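Local structure of maternal effect protein oskar (Drosophila melanogaster, 5CD9) at residues Leu20-Asp25 and Lys79-Pro84; Ile98-Pro103 and Thr189-Pro194; Asp38-Tyr43 and Ile93-Ile98. The protein probably binds RNA, including 3'-untranslated regions, through this C-terminal OSK domain, a member of the SGNH hydrolase clan. One frame throughout, in Å; residues are numbered along the deposited sequence.

Contact 1: Leu20-Asp25 and Lys79-Pro84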
loop_
_atom_site.group_PDB
_atom_site.type_symbol
_atom_site.label_atom_id
_atom_site.label_comp_id
_atom_site.label_asym_id
_atom_site.label_seq_id
_atom_site.Cartn_x
_atom_site.Cartn_y
_atom_site.Cartn_z
ATOM N N LEU A 20 14.684 -11.609 -0.709
ATOM C CA LEU A 20 14.042 -12.806 -0.190
ATOM C C LEU A 20 13.716 -12.723 1.299
ATOM O O LEU A 20 12.800 -13.397 1.772
ATOM C CB LEU A 20 14.908 -14.034 -0.468
ATOM C CG LEU A 20 14.622 -14.727 -1.801
ATOM C CD1 LEU A 20 15.800 -15.588 -2.219
ATOM C CD2 LEU A 20 13.361 -15.566 -1.674
ATOM N N THR A 21 14.464 -11.912 2.041
ATOM C CA THR A 21 14.232 -11.807 3.475
ATOM C C THR A 21 14.006 -10.367 3.887
ATOM O O THR A 21 14.631 -9.451 3.358
ATOM C CB THR A 21 15.399 -12.385 4.327
ATOM O OG1 THR A 21 16.501 -11.475 4.308
ATOM C CG2 THR A 21 15.850 -13.742 3.812
ATOM N N ILE A 22 13.100 -10.173 4.837
ATOM C CA ILE A 22 12.890 -8.863 5.419
ATOM C C ILE A 22 13.116 -8.980 6.913
ATOM O O ILE A 22 13.135 -10.079 7.465
ATOM C CB ILE A 22 11.488 -8.304 5.112
ATOM C CG1 ILE A 22 10.404 -9.214 5.700
ATOM C CG2 ILE A 22 11.294 -8.151 3.605
ATOM C CD1 ILE A 22 8.992 -8.699 5.449
ATOM N N ASN A 23 13.289 -7.842 7.566
ATOM C CA ASN A 23 13.716 -7.815 8.950
ATOM C C ASN A 23 13.286 -6.486 9.539
ATOM O O ASN A 23 13.523 -5.432 8.947
ATOM C CB ASN A 23 15.235 -7.992 9.004
ATOM C CG ASN A 23 15.813 -7.791 10.393
ATOM O OD1 ASN A 23 15.125 -7.924 11.400
ATOM N ND2 ASN A 23 17.101 -7.472 10.445
ATOM N N SER A 24 12.640 -6.540 10.699
ATOM C CA SER A 24 12.029 -5.356 11.290
ATOM C C SER A 24 13.054 -4.331 11.762
ATOM O O SER A 24 12.713 -3.174 12.000
ATOM C CB SER A 24 11.089 -5.744 12.436
ATOM O OG SER A 24 11.795 -6.436 13.448
ATOM N N ASP A 25 14.307 -4.752 11.891
ATOM C CA ASP A 25 15.389 -3.816 12.208
ATOM C C ASP A 25 15.496 -2.687 11.188
ATOM O O ASP A 25 15.749 -1.543 11.555
ATOM C CB ASP A 25 16.738 -4.531 12.311
ATOM C CG ASP A 25 16.817 -5.463 13.507
ATOM O OD1 ASP A 25 15.915 -5.412 14.376
ATOM O OD2 ASP A 25 17.790 -6.244 13.581
ATOM N N LYS A 79 6.227 -13.570 -4.238
ATOM C CA LYS A 79 6.889 -14.766 -4.741
ATOM C C LYS A 79 8.396 -14.668 -4.510
ATOM O O LYS A 79 9.094 -15.679 -4.491
ATOM C CB LYS A 79 6.608 -14.947 -6.231
ATOM C CG LYS A 79 5.139 -15.040 -6.587
ATOM C CD LYS A 79 4.948 -15.127 -8.098
ATOM C CE LYS A 79 3.477 -15.257 -8.466
ATOM N NZ LYS A 79 3.259 -15.183 -9.938
ATOM N N ARG A 80 8.892 -13.445 -4.329
ATOM C CA ARG A 80 10.324 -13.222 -4.133
ATOM C C ARG A 80 10.652 -12.902 -2.679
ATOM O O ARG A 80 11.656 -12.246 -2.386
ATOM C CB ARG A 80 10.842 -12.116 -5.063
ATOM C CG ARG A 80 10.660 -12.441 -6.537
ATOM C CD ARG A 80 11.352 -11.439 -7.450
ATOM N NE ARG A 80 11.424 -11.947 -8.821
ATOM C CZ ARG A 80 11.914 -11.268 -9.853
ATOM N NH1 ARG A 80 12.379 -10.036 -9.684
ATOM N NH2 ARG A 80 11.937 -11.822 -11.058
ATOM N N VAL A 81 9.794 -13.369 -1.778
ATOM C CA VAL A 81 10.010 -13.206 -0.346
ATOM C C VAL A 81 9.708 -14.524 0.370
ATOM O O VAL A 81 8.923 -15.339 -0.112
ATOM C CB VAL A 81 9.156 -12.043 0.243
ATOM C CG1 VAL A 81 7.737 -12.511 0.553
ATOM C CG2 VAL A 81 9.806 -11.480 1.501
ATOM N N GLN A 82 10.362 -14.746 1.503
ATOM C CA GLN A 82 10.138 -15.951 2.292
ATOM C C GLN A 82 9.842 -15.594 3.740
ATOM O O GLN A 82 10.708 -15.096 4.462
ATOM C CB GLN A 82 11.342 -16.892 2.210
ATOM C CG GLN A 82 11.102 -18.247 2.860
ATOM C CD GLN A 82 9.909 -18.979 2.265
ATOM O OE1 GLN A 82 9.824 -19.168 1.050
ATOM N NE2 GLN A 82 8.977 -19.390 3.120
ATOM N N LEU A 83 8.603 -15.849 4.152
ATOM C CA LEU A 83 8.148 -15.536 5.498
ATOM C C LEU A 83 7.549 -16.785 6.134
ATOM O O LEU A 83 7.044 -17.653 5.425
ATOM C CB LEU A 83 7.100 -14.422 5.440
ATOM C CG LEU A 83 7.638 -13.047 5.039
ATOM C CD1 LEU A 83 6.527 -12.179 4.484
ATOM C CD2 LEU A 83 8.294 -12.381 6.241
ATOM N N PRO A 84 7.612 -16.888 7.470
ATOM C CA PRO A 84 6.977 -18.034 8.142
ATOM C C PRO A 84 5.480 -18.133 7.850
ATOM O O PRO A 84 4.818 -17.102 7.725
ATOM C CB PRO A 84 7.220 -17.763 9.635
ATOM C CG PRO A 84 7.824 -16.393 9.725
ATOM C CD PRO A 84 8.414 -16.068 8.393
HETATM O O HOH W 1 11.987 -12.585 5.787
#
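The peptide carbonyl of Leu20 is the flat group at the centre of this contact, with Gln82 at its edge and Val81 over one face. Gln82 N donates to Leu20 O at 2.8 Å, lying in the carbonyl plane with a C=O...N angle of 151°. Val81 CG2, placed anti to the backbone N of its own residue, rests above the same oxygen, Leu20 O, at 3.6 Å. Gln82 CB approaches from the other side of that plane. Arg80 O in turn receives a CA-H...O contact from Leu20 CA (3.3 Å), while Leu20 CD2 lies beside it. Further along, where the chains have moved apart, water 1 takes over from the direct bond, accepting from Ile22 N (2.8 Å) and donating to Gln82 O. Beyond it the side chains of Ile22 and Leu83 cross at about a right angle. With chi1 at 61°, Ile22 turns its longer branch so that both CG1 and CD1 meet Leu83 CD2, CD1 at 3.8 Å. Leu64 of strand 64-66 touches Ile22 and Val81. Two surface loops are thus joined by one backbone bond, one water and a small apolar patch, a chemistry that depends little on polar side chains.

Contact 2: Ile98-Pro103 and Thr189-Pro194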
loop_
_atom_site.group_PDB
_atom_site.type_symbol
_atom_site.label_atom_id
_atom_site.label_comp_id
_atom_site.label_asym_id
_atom_site.label_seq_id
_atom_site.Cartn_x
_atom_site.Cartn_y
_atom_site.Cartn_z
ATOM N N ILE A 98 -4.548 2.766 -9.825
ATOM C CA ILE A 98 -5.521 3.810 -10.122
ATOM C C ILE A 98 -4.865 5.033 -10.763
ATOM O O ILE A 98 -5.372 5.576 -11.742
ATOM C CB ILE A 98 -6.329 4.194 -8.875
ATOM C CG1 ILE A 98 -7.317 3.065 -8.544
ATOM C CG2 ILE A 98 -7.072 5.517 -9.091
ATOM C CD1 ILE A 98 -8.149 3.320 -7.326
HETATM N N MSE A 99 -3.722 5.446 -10.229
HETATM C CA MSE A 99 -2.977 6.567 -10.812
HETATM C C MSE A 99 -2.506 6.296 -12.234
HETATM O O MSE A 99 -2.441 7.213 -13.048
HETATM C CB MSE A 99 -1.785 6.944 -9.933
HETATM C CG MSE A 99 -2.210 7.459 -8.582
HETATM SE SE MSE A 99 -0.767 7.467 -7.276
HETATM C CE MSE A 99 -0.257 9.323 -7.507
ATOM N N ARG A 100 -2.176 5.041 -12.529
ATOM C CA ARG A 100 -1.745 4.667 -13.876
ATOM C C ARG A 100 -2.931 4.495 -14.813
ATOM O O ARG A 100 -2.764 4.153 -15.979
ATOM C CB ARG A 100 -0.900 3.392 -13.856
ATOM C CG ARG A 100 0.491 3.600 -13.300
ATOM C CD ARG A 100 1.382 2.381 -13.512
ATOM N NE ARG A 100 2.635 2.514 -12.776
ATOM C CZ ARG A 100 3.476 1.512 -12.534
ATOM N NH1 ARG A 100 3.198 0.289 -12.972
ATOM N NH2 ARG A 100 4.594 1.731 -11.849
ATOM N N GLY A 101 -4.130 4.724 -14.289
ATOM C CA GLY A 101 -5.340 4.628 -15.077
ATOM C C GLY A 101 -5.723 3.235 -15.540
ATOM O O GLY A 101 -6.362 3.090 -16.575
ATOM N N LYS A 102 -5.341 2.203 -14.793
ATOM C CA LYS A 102 -5.781 0.852 -15.132
ATOM C C LYS A 102 -7.294 0.734 -14.969
ATOM O O LYS A 102 -7.880 1.361 -14.081
ATOM C CB LYS A 102 -5.062 -0.211 -14.291
ATOM C CG LYS A 102 -3.576 -0.352 -14.609
ATOM C CD LYS A 102 -3.014 -1.653 -14.055
ATOM C CE LYS A 102 -1.493 -1.651 -14.025
ATOM N NZ LYS A 102 -0.925 -2.859 -13.344
ATOM N N PRO A 103 -7.936 -0.053 -15.847
ATOM C CA PRO A 103 -9.384 -0.259 -15.775
ATOM C C PRO A 103 -9.761 -0.881 -14.438
ATOM O O PRO A 103 -9.076 -1.787 -13.973
ATOM C CB PRO A 103 -9.652 -1.240 -16.918
ATOM C CG PRO A 103 -8.515 -1.023 -17.870
ATOM C CD PRO A 103 -7.335 -0.749 -16.997
ATOM N N THR A 189 10.302 7.581 -7.351
ATOM C CA THR A 189 11.210 6.781 -8.182
ATOM C C THR A 189 10.529 5.710 -9.039
ATOM O O THR A 189 11.030 5.345 -10.103
ATOM C CB THR A 189 12.244 6.051 -7.314
ATOM O OG1 THR A 189 11.561 5.217 -6.367
ATOM C CG2 THR A 189 13.129 7.050 -6.573
ATOM N N GLY A 190 9.410 5.184 -8.560
ATOM C CA GLY A 190 8.791 4.040 -9.202
ATOM C C GLY A 190 7.675 4.334 -10.187
ATOM O O GLY A 190 7.187 3.421 -10.847
ATOM N N SER A 191 7.265 5.593 -10.298
ATOM C CA SER A 191 6.202 5.961 -11.228
ATOM C C SER A 191 6.316 7.429 -11.640
ATOM O O SER A 191 6.942 8.225 -10.951
ATOM C CB SER A 191 4.832 5.683 -10.604
ATOM O OG SER A 191 3.818 5.639 -11.593
ATOM N N LYS A 192 5.695 7.788 -12.757
ATOM C CA LYS A 192 5.823 9.146 -13.271
ATOM C C LYS A 192 4.757 10.114 -12.767
ATOM O O LYS A 192 4.899 11.327 -12.915
ATOM C CB LYS A 192 5.842 9.141 -14.799
ATOM C CG LYS A 192 4.527 8.739 -15.443
ATOM C CD LYS A 192 4.683 8.689 -16.958
ATOM C CE LYS A 192 3.410 8.215 -17.637
ATOM N NZ LYS A 192 3.660 7.859 -19.064
ATOM N N GLU A 193 3.692 9.585 -12.175
ATOM C CA GLU A 193 2.606 10.431 -11.685
ATOM C C GLU A 193 3.024 11.174 -10.416
ATOM O O GLU A 193 3.763 10.637 -9.594
ATOM C CB GLU A 193 1.335 9.597 -11.416
ATOM C CG GLU A 193 0.764 8.907 -12.645
ATOM C CD GLU A 193 1.485 7.612 -12.977
ATOM O OE1 GLU A 193 2.154 7.051 -12.079
ATOM O OE2 GLU A 193 1.391 7.158 -14.136
ATOM N N PRO A 194 2.546 12.414 -10.251
ATOM C CA PRO A 194 2.825 13.216 -9.052
ATOM C C PRO A 194 2.079 12.718 -7.807
ATOM O O PRO A 194 0.894 12.382 -7.862
ATOM C CB PRO A 194 2.325 14.609 -9.444
ATOM C CG PRO A 194 1.244 14.345 -10.442
ATOM C CD PRO A 194 1.700 13.135 -11.218
#
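Arg100 NH2 reaches Gly190 O at 3.3 Å, a weak hydrogen bond because the N-H...O angle is only 123°. The arginine runs straight from CG to NE, which carries the guanidinium along the 189-194 loop. Ser191 OG lies at the edge of that group, in its plane, but the serine was modelled in two positions and this approach is doubtful. Glu193 crosses the aliphatic part of the arginine at about a right angle: OE2 meets the methylene CG of Arg100 at 3.8 Å, while the opposite charges, Arg100 NE and Glu193 OE1, stay 4.6 Å apart, near but not in contact. Its CG packs on Met99 O (3.6 Å), and a bend at chi2 (81°) turns the carboxylate toward Arg100 CG. Helix 95-99 ends here in a Schellman motif, with Gly101 at positive phi and Gly101 N bonded to Ile98 O, so the contact joins that helix end to the loop before helix 200-212. Cut back to an alanine, Glu193 would probably leave Arg100 CG without its carboxylate neighbour and Met99 O without the methylene packed on it. The methyl CE of Met99, a selenomethionine, touches Pro194 O at 3.3 Å, an oxygen hydrogen-bonded to Asn135 ND2.

Contact 3: Asp38-Tyr43 and Ile93-Ile98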
loop_
_atom_site.group_PDB
_atom_site.type_symbol
_atom_site.label_atom_id
_atom_site.label_comp_id
_atom_site.label_asym_id
_atom_site.label_seq_id
_atom_site.Cartn_x
_atom_site.Cartn_y
_atom_site.Cartn_z
ATOM N N ASP A 38 2.837 0.968 -1.433
ATOM C CA ASP A 38 3.569 1.788 -2.379
ATOM C C ASP A 38 4.173 2.983 -1.643
ATOM O O ASP A 38 4.375 2.916 -0.428
ATOM C CB ASP A 38 2.636 2.224 -3.511
ATOM C CG ASP A 38 1.336 2.797 -2.997
ATOM O OD1 ASP A 38 1.383 3.616 -2.049
ATOM O OD2 ASP A 38 0.268 2.414 -3.527
ATOM N N ASP A 39 4.447 4.073 -2.361
ATOM C CA ASP A 39 5.071 5.252 -1.745
ATOM C C ASP A 39 4.344 5.795 -0.512
ATOM O O ASP A 39 4.978 6.328 0.398
ATOM C CB ASP A 39 5.284 6.384 -2.763
ATOM C CG ASP A 39 6.519 6.176 -3.612
ATOM O OD1 ASP A 39 7.644 6.331 -3.081
ATOM O OD2 ASP A 39 6.365 5.855 -4.808
ATOM N N PHE A 40 3.021 5.668 -0.469
ATOM C CA PHE A 40 2.283 6.206 0.671
ATOM C C PHE A 40 2.667 5.504 1.985
ATOM O O PHE A 40 3.087 6.160 2.930
ATOM C CB PHE A 40 0.773 6.196 0.422
ATOM C CG PHE A 40 0.346 7.077 -0.716
ATOM C CD1 PHE A 40 0.438 8.458 -0.612
ATOM C CD2 PHE A 40 -0.138 6.528 -1.896
ATOM C CE1 PHE A 40 0.058 9.277 -1.667
ATOM C CE2 PHE A 40 -0.526 7.340 -2.948
ATOM C CZ PHE A 40 -0.425 8.721 -2.830
HETATM N N MSE A 41 2.549 4.182 2.029
HETATM C CA MSE A 41 3.001 3.410 3.187
HETATM C C MSE A 41 4.516 3.544 3.404
HETATM O O MSE A 41 4.988 3.629 4.540
HETATM C CB MSE A 41 2.642 1.931 3.024
HETATM C CG MSE A 41 1.228 1.591 3.405
HETATM SE SE MSE A 41 0.835 2.179 5.228
HETATM C CE MSE A 41 -0.726 3.265 4.842
ATOM N N LEU A 42 5.277 3.549 2.318
ATOM C CA LEU A 42 6.724 3.724 2.432
ATOM C C LEU A 42 7.041 5.007 3.194
ATOM O O LEU A 42 7.831 5.002 4.136
ATOM C CB LEU A 42 7.389 3.740 1.052
ATOM C CG LEU A 42 8.921 3.767 0.984
ATOM C CD1 LEU A 42 9.529 2.665 1.829
ATOM C CD2 LEU A 42 9.425 3.643 -0.465
ATOM N N TYR A 43 6.399 6.100 2.800
ATOM C CA TYR A 43 6.645 7.391 3.430
ATOM C C TYR A 43 6.202 7.404 4.892
ATOM O O TYR A 43 6.915 7.912 5.758
ATOM C CB TYR A 43 5.958 8.512 2.646
ATOM C CG TYR A 43 6.288 9.910 3.117
ATOM C CD1 TYR A 43 7.614 10.338 3.227
ATOM C CD2 TYR A 43 5.276 10.814 3.421
ATOM C CE1 TYR A 43 7.919 11.620 3.643
ATOM C CE2 TYR A 43 5.570 12.107 3.838
ATOM C CZ TYR A 43 6.892 12.507 3.944
ATOM O OH TYR A 43 7.186 13.787 4.364
ATOM N N ILE A 93 -2.579 -1.320 -1.049
ATOM C CA ILE A 93 -2.170 -1.511 -2.424
ATOM C C ILE A 93 -3.310 -1.161 -3.372
ATOM O O ILE A 93 -4.482 -1.428 -3.081
ATOM C CB ILE A 93 -1.681 -2.967 -2.654
ATOM C CG1 ILE A 93 -0.842 -3.061 -3.925
ATOM C CG2 ILE A 93 -2.844 -3.958 -2.672
ATOM C CD1 ILE A 93 0.557 -2.530 -3.745
ATOM N N GLY A 94 -2.967 -0.534 -4.492
ATOM C CA GLY A 94 -3.958 -0.184 -5.491
ATOM C C GLY A 94 -3.896 1.255 -5.981
ATOM O O GLY A 94 -4.381 1.555 -7.072
ATOM N N SER A 95 -3.312 2.146 -5.182
ATOM C CA SER A 95 -3.193 3.548 -5.568
ATOM C C SER A 95 -2.419 3.712 -6.872
ATOM O O SER A 95 -2.782 4.529 -7.718
ATOM C CB SER A 95 -2.511 4.365 -4.472
ATOM O OG SER A 95 -3.307 4.423 -3.308
ATOM N N VAL A 96 -1.358 2.929 -7.035
ATOM C CA VAL A 96 -0.541 3.027 -8.237
ATOM C C VAL A 96 -1.344 2.593 -9.463
ATOM O O VAL A 96 -1.306 3.254 -10.507
ATOM C CB VAL A 96 0.761 2.221 -8.116
ATOM C CG1 VAL A 96 1.552 2.302 -9.421
ATOM C CG2 VAL A 96 1.604 2.753 -6.951
ATOM N N ASP A 97 -2.096 1.508 -9.314
ATOM C CA ASP A 97 -2.969 1.010 -10.375
ATOM C C ASP A 97 -3.978 2.069 -10.801
ATOM O O ASP A 97 -4.236 2.254 -11.991
ATOM C CB ASP A 97 -3.725 -0.250 -9.923
ATOM C CG ASP A 97 -2.810 -1.452 -9.714
ATOM O OD1 ASP A 97 -2.239 -1.589 -8.611
ATOM O OD2 ASP A 97 -2.672 -2.272 -10.647
ATOM N N ILE A 98 -4.548 2.766 -9.825
ATOM C CA ILE A 98 -5.521 3.810 -10.122
ATOM C C ILE A 98 -4.865 5.033 -10.763
ATOM O O ILE A 98 -5.372 5.576 -11.742
ATOM C CB ILE A 98 -6.329 4.194 -8.875
ATOM C CG1 ILE A 98 -7.317 3.065 -8.544
ATOM C CG2 ILE A 98 -7.072 5.517 -9.091
ATOM C CD1 ILE A 98 -8.149 3.320 -7.326
HETATM O O HOH W 2 -0.469 0.547 -5.342
HETATM O O HOH W 3 -2.003 2.177 -2.304
#
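Gly94 meets Asp38 through water: water 2 accepts from Gly94 N at 2.9 Å and donates to Asp38 OD2 at 2.7 Å. The glycine is the N-cap of helix 95-99, and its phi of 131° turns the chain from the end of strand 88-92 into the first helical turn. Ser95 follows with its CB against Asp38 OD2 (3.5 Å) and at the edge of the Phe40 ring, near the ring plane, where CE2 is the closest atom at 3.9 Å. Water 3 accepts from Ser95 N and sits next to the same carboxylate oxygen. The Phe40 ring also meets the rings of Tyr195 and Trp198, the latter nearly parallel to it (planes about 15° apart).

Strands 33-37 and 88-92 run parallel as neighbours in the sheet, and each is followed within a residue or two by a helix, so the contact brings together two helix starts at the same end of an alpha/beta fold. In SGNH hydrolases this end of the sheet carries the active site; here the arrangement is consistent with that ancestry, without establishing any catalysis. Asp38 caps its own helix, with OD1 accepting from Phe40 N at 3.1 Å through its anti lone pair. Its chi1 of 49° sets CG between the backbone N and the carbonyl carbon, which leaves OD2 to face the other helix.

Val96 adds a further N-H to water 2, at 3.1 Å from Val96 N, so that this water is held by two amides and the carboxylate. Its CG2 lies against Asp38 CB at 3.6 Å, the two side chains sliding past each other in opposite directions.

Contact 3 is the buried member of the set, its centre about 4 Å from that of the chain, whereas contacts 1 and 2 lie at the surface, about 17 Å and 13 Å out. Contacts 2 and 3 use opposite ends of helix 95-99 and share Ile98; Asp97 and Lys102 form a long, weak ion pair between them. Contact 1 stands apart, about 20 Å from contact 3 between centres, and joins two loops. The chemistry changes accordingly: backbone pairing completed by water in contact 1, a long arginine with one weak bond in contact 2, and a carboxylate linked through two waters to helix-start amides in contact 3.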